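Local coordinates for Aureochrome1-like protein (Ochromonas danica, PDB 6I20), which binds flavin mononucleotide in a PAS-fold domain and, as an aureochrome-like protein, probably senses blue light, at residues L97-L102 with V110-V115. Sequence-based numbering, arbitrary orientation.
With FMN (flavin mononucleotide), chain E.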
ATOM      1  N   LEU A  97       4.416  -5.407   0.516  1.00 15.31           N
ATOM      2  CA  LEU A  97       3.246  -4.607   0.753  1.00 14.07           C
ATOM      3  C   LEU A  97       2.301  -5.334   1.691  1.00 14.90           C
ATOM      4  O   LEU A  97       1.945  -6.462   1.453  1.00 16.26           O
ATOM      5  CB  LEU A  97       2.535  -4.385  -0.598  1.00 15.10           C
ATOM      6  CG  LEU A  97       1.201  -3.696  -0.559  1.00 15.60           C
ATOM      7  CD1 LEU A  97       1.273  -2.273  -0.008  1.00 15.63           C
ATOM      8  CD2 LEU A  97       0.598  -3.663  -1.973  1.00 16.51           C
ATOM      9  N   PHE A  98       1.901  -4.635   2.752  1.00 14.12           N
ATOM     10  CA  PHE A  98       0.900  -5.130   3.718  1.00 14.26           C
ATOM     11  C   PHE A  98      -0.351  -4.282   3.587  1.00 13.34           C
ATOM     12  O   PHE A  98      -0.253  -3.052   3.645  1.00 13.80           O
ATOM     13  CB  PHE A  98       1.473  -4.910   5.134  1.00 15.24           C
ATOM     14  CG  PHE A  98       0.469  -5.062   6.259  1.00 16.51           C
ATOM     15  CD1 PHE A  98      -0.245  -6.231   6.410  1.00 17.41           C
ATOM     16  CD2 PHE A  98       0.263  -4.043   7.158  1.00 17.00           C
ATOM     17  CE1 PHE A  98      -1.135  -6.373   7.481  1.00 17.64           C
ATOM     18  CE2 PHE A  98      -0.607  -4.197   8.214  1.00 16.93           C
ATOM     19  CZ  PHE A  98      -1.322  -5.338   8.355  1.00 17.01           C
ATOM     20  N   ILE A  99      -1.508  -4.929   3.442  1.00 13.78           N
ATOM     21  CA  ILE A  99      -2.771  -4.189   3.392  0.50 14.87           C
ATOM     22  C   ILE A  99      -3.713  -4.788   4.416  1.00 15.35           C
ATOM     23  O   ILE A  99      -3.849  -6.004   4.540  1.00 18.17           O
ATOM     24  CB  ILE A  99      -3.400  -4.161   1.971  0.50 15.68           C
ATOM     25  CG1 ILE A  99      -2.409  -3.569   0.981  0.50 14.35           C
ATOM     26  CG2 ILE A  99      -4.684  -3.342   1.939  0.50 16.92           C
ATOM     27  CD1 ILE A  99      -2.833  -3.736  -0.483  0.50 15.45           C
ATOM     28  N   ALA A 100      -4.331  -3.894   5.182  1.00 15.30           N
ATOM     29  CA  ALA A 100      -5.245  -4.297   6.255  1.00 16.40           C
ATOM     30  C   ALA A 100      -6.444  -3.364   6.330  1.00 14.94           C
ATOM     31  O   ALA A 100      -6.344  -2.172   6.104  1.00 15.35           O
ATOM     32  CB  ALA A 100      -4.544  -4.270   7.600  1.00 18.22           C
ATOM     33  N   ALA A 101      -7.578  -3.948   6.696  1.00 15.96           N
ATOM     34  CA  ALA A 101      -8.762  -3.167   7.001  1.00 16.34           C
ATOM     35  C   ALA A 101      -8.618  -2.438   8.333  1.00 16.44           C
ATOM     36  O   ALA A 101      -8.137  -3.016   9.317  1.00 19.17           O
ATOM     37  CB  ALA A 101      -9.977  -4.049   7.047  1.00 19.15           C
ATOM     38  N   LEU A 102      -9.060  -1.193   8.356  1.00 15.18           N
ATOM     39  CA  LEU A 102      -9.245  -0.392   9.572  1.00 14.89           C
ATOM     40  C   LEU A 102     -10.733  -0.321   9.832  1.00 15.42           C
ATOM     41  O   LEU A 102     -11.494   0.188   9.007  1.00 15.65           O
ATOM     42  CB  LEU A 102      -8.623   0.979   9.392  1.00 15.31           C
ATOM     43  CG  LEU A 102      -7.120   1.023   9.102  1.00 16.52           C
ATOM     44  CD1 LEU A 102      -6.682   2.414   8.701  1.00 16.82           C
ATOM     45  CD2 LEU A 102      -6.327   0.548  10.260  1.00 18.60           C
ATOM     46  N   VAL A 110     -13.786   0.912   7.426  1.00 15.46           N
ATOM     47  CA  VAL A 110     -13.886   2.345   7.204  1.00 15.92           C
ATOM     48  C   VAL A 110     -12.776   2.791   6.271  1.00 15.11           C
ATOM     49  O   VAL A 110     -12.986   3.653   5.394  1.00 16.49           O
ATOM     50  CB  VAL A 110     -13.848   3.137   8.538  1.00 16.99           C
ATOM     51  CG1 VAL A 110     -13.972   4.630   8.298  1.00 17.60           C
ATOM     52  CG2 VAL A 110     -15.012   2.719   9.413  1.00 19.04           C
ATOM     53  N   ASN A 111     -11.592   2.260   6.423  1.00 14.42           N
ATOM     54  CA  ASN A 111     -10.441   2.629   5.604  1.00 13.78           C
ATOM     55  C   ASN A 111      -9.582   1.392   5.395  1.00 13.18           C
ATOM     56  O   ASN A 111      -9.719   0.393   6.127  1.00 14.34           O
ATOM     57  CB  ASN A 111      -9.576   3.728   6.262  1.00 14.27           C
ATOM     58  CG  ASN A 111     -10.254   5.081   6.322  1.00 14.67           C
ATOM     59  OD1 ASN A 111     -10.691   5.527   7.401  1.00 15.88           O
ATOM     60  ND2 ASN A 111     -10.330   5.784   5.188  1.00 15.38           N
ATOM     61  N   TYR A 112      -8.657   1.453   4.427  1.00 13.09           N
ATOM     62  CA  TYR A 112      -7.587   0.477   4.357  1.00 12.84           C
ATOM     63  C   TYR A 112      -6.247   1.129   4.614  1.00 12.68           C
ATOM     64  O   TYR A 112      -6.021   2.284   4.225  1.00 13.48           O
ATOM     65  CB  TYR A 112      -7.531  -0.200   2.976  1.00 13.75           C
ATOM     66  CG  TYR A 112      -8.729  -1.059   2.700  1.00 14.76           C
ATOM     67  CD1 TYR A 112      -8.836  -2.328   3.227  1.00 16.17           C
ATOM     68  CD2 TYR A 112      -9.747  -0.626   1.877  1.00 16.56           C
ATOM     69  CE1 TYR A 112      -9.951  -3.107   2.989  1.00 17.85           C
ATOM     70  CE2 TYR A 112     -10.859  -1.415   1.631  1.00 18.41           C
ATOM     71  CZ  TYR A 112     -10.977  -2.644   2.193  1.00 18.77           C
ATOM     72  OH  TYR A 112     -12.106  -3.411   1.937  1.00 22.54           O
ATOM     73  N   LEU A 113      -5.380   0.382   5.296  1.00 13.22           N
ATOM     74  CA  LEU A 113      -4.016   0.763   5.538  1.00 13.40           C
ATOM     75  C   LEU A 113      -3.130  -0.038   4.610  1.00 13.25           C
ATOM     76  O   LEU A 113      -3.292  -1.252   4.514  1.00 14.96           O
ATOM     77  CB  LEU A 113      -3.649   0.418   6.995  1.00 14.65           C
ATOM     78  CG  LEU A 113      -2.190   0.571   7.399  1.00 15.53           C
ATOM     79  CD1 LEU A 113      -1.769   2.014   7.313  1.00 16.49           C
ATOM     80  CD2 LEU A 113      -1.985   0.010   8.803  1.00 16.67           C
ATOM     81  N   GLY A 114      -2.164   0.631   3.978  1.00 12.70           N
ATOM     82  CA  GLY A 114      -1.155  -0.076   3.202  1.00 13.11           C
ATOM     83  C   GLY A 114       0.212   0.383   3.636  1.00 13.40           C
ATOM     84  O   GLY A 114       0.469   1.582   3.726  1.00 15.88           O
ATOM     85  N   VAL A 115       1.069  -0.566   3.985  1.00 13.05           N
ATOM     86  CA  VAL A 115       2.420  -0.277   4.444  1.00 14.14           C
ATOM     87  C   VAL A 115       3.414  -0.876   3.468  1.00 14.05           C
ATOM     88  O   VAL A 115       3.356  -2.084   3.197  1.00 14.56           O
ATOM     89  CB  VAL A 115       2.659  -0.845   5.875  1.00 14.88           C
ATOM     90  CG1 VAL A 115       4.101  -0.576   6.325  1.00 16.04           C
ATOM     91  CG2 VAL A 115       1.615  -0.304   6.866  1.00 15.99           C
TER
HETATM   92  N1  FMN E 401      -0.487  -1.536  -5.104  1.00 14.14           N
HETATM   93  C2  FMN E 401       0.837  -1.418  -5.346  1.00 15.04           C
HETATM   94  O2  FMN E 401       1.285  -1.885  -6.419  1.00 15.88           O
HETATM   95  N3  FMN E 401       1.698  -0.806  -4.497  1.00 14.04           N
HETATM   96  C4  FMN E 401       1.283  -0.279  -3.305  1.00 13.47           C
HETATM   97  O4  FMN E 401       2.125   0.220  -2.511  1.00 14.05           O
HETATM   98  C4A FMN E 401      -0.109  -0.345  -3.015  1.00 12.54           C
HETATM   99  N5  FMN E 401      -0.592   0.187  -1.848  1.00 12.87           N
HETATM  100  C5A FMN E 401      -1.911   0.020  -1.579  1.00 12.63           C
HETATM  101  C6  FMN E 401      -2.447   0.531  -0.377  1.00 12.73           C
HETATM  102  C7  FMN E 401      -3.758   0.394  -0.058  1.00 13.05           C
HETATM  103  C7M FMN E 401      -4.304   0.936   1.282  1.00 14.11           C
HETATM  104  C8  FMN E 401      -4.658  -0.282  -0.951  1.00 14.41           C
HETATM  105  C8M FMN E 401      -6.102  -0.454  -0.606  1.00 15.82           C
HETATM  106  C9  FMN E 401      -4.163  -0.786  -2.129  1.00 13.87           C
HETATM  107  C9A FMN E 401      -2.821  -0.683  -2.466  1.00 13.55           C
HETATM  108  N10 FMN E 401      -2.326  -1.149  -3.711  1.00 13.93           N
HETATM  109  C10 FMN E 401      -0.986  -1.042  -3.949  1.00 13.77           C
HETATM  110  C1' FMN E 401      -3.158  -1.945  -4.605  1.00 14.58           C
HETATM  111  C2' FMN E 401      -3.948  -1.164  -5.660  1.00 14.93           C
HETATM  112  O2' FMN E 401      -4.371   0.081  -5.082  1.00 16.28           O
HETATM  113  C3' FMN E 401      -5.173  -1.969  -6.069  1.00 18.57           C
HETATM  114  O3' FMN E 401      -5.976  -2.328  -4.933  1.00 19.98           O
HETATM  115  C4' FMN E 401      -4.873  -3.221  -6.862  1.00 21.25           C
HETATM  116  O4' FMN E 401      -4.037  -2.853  -7.973  1.00 22.00           O
HETATM  117  C5' FMN E 401      -6.193  -3.846  -7.427  1.00 23.93           C
HETATM  118  O5' FMN E 401      -7.116  -2.788  -7.852  1.00 26.31           O
HETATM  119  P   FMN E 401      -8.198  -3.181  -8.982  0.80 27.53           P
HETATM  120  O1P FMN E 401      -8.939  -1.939  -9.294  0.80 27.92           O
HETATM  121  O2P FMN E 401      -7.432  -3.708 -10.124  0.80 31.40           O
HETATM  122  O3P FMN E 401      -9.043  -4.252  -8.305  0.80 31.28           O
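Phe98 and Val115 pair at one end of this antiparallel ladder, the Phe98 amide reaching Val115 O and Val115 N returning to Phe98 O (2.8 Å). Ala100 and Leu113 repeat this exchange, and Leu102 N donates to Asn111 O. The Leu102 carbonyl oxygen takes a bond from Val110 N (2.9 Å from Leu102 O) and a weak one from Asn111 N; Val110 and Asn111 together face Leu102 in a classic beta bulge. On the face carrying Phe98, Leu102 and Leu113, the Leu102 side chain reaches across to the partner strand. Its CB lies against Asn111 O (3.5 Å); CG, turned anti to the carbonyl carbon (chi1 -60°), comes close to Leu113 CB; CD1 then wedges between Asn111 CB and Leu113 CB, 4.0 Å from each. Nearby, Val115 CG2 meets the Phe98 ring edge-on, in its plane, at CD2 (4.0 Å). Asn111 OD1 and ND2 are hydrogen-bonded to Tyr5 OH and Ser21 O, the latter on the adjoining strand 18-21. The opposite face, with Ile99 and Tyr112, lies against the flavin. Leu97, with CG anti to its amide nitrogen (chi1 174°), brings CD2 over the face of the isoalloxazine, 3.5 Å from FMN C4A, and CD1 to 3.6 Å from FMN N5. Replacing Leu97 with alanine removes both methyls and would probably leave a gap against that face, giving the ring more freedom to shift. Ile99 CD1 packs on the benzenoid end, and Gly114 leaves room for the ring, since a CB there would collide with FMN C6. A central beta hairpin whose one face lines the isoalloxazine is characteristic of the flavin pocket of LOV domains within the PAS fold.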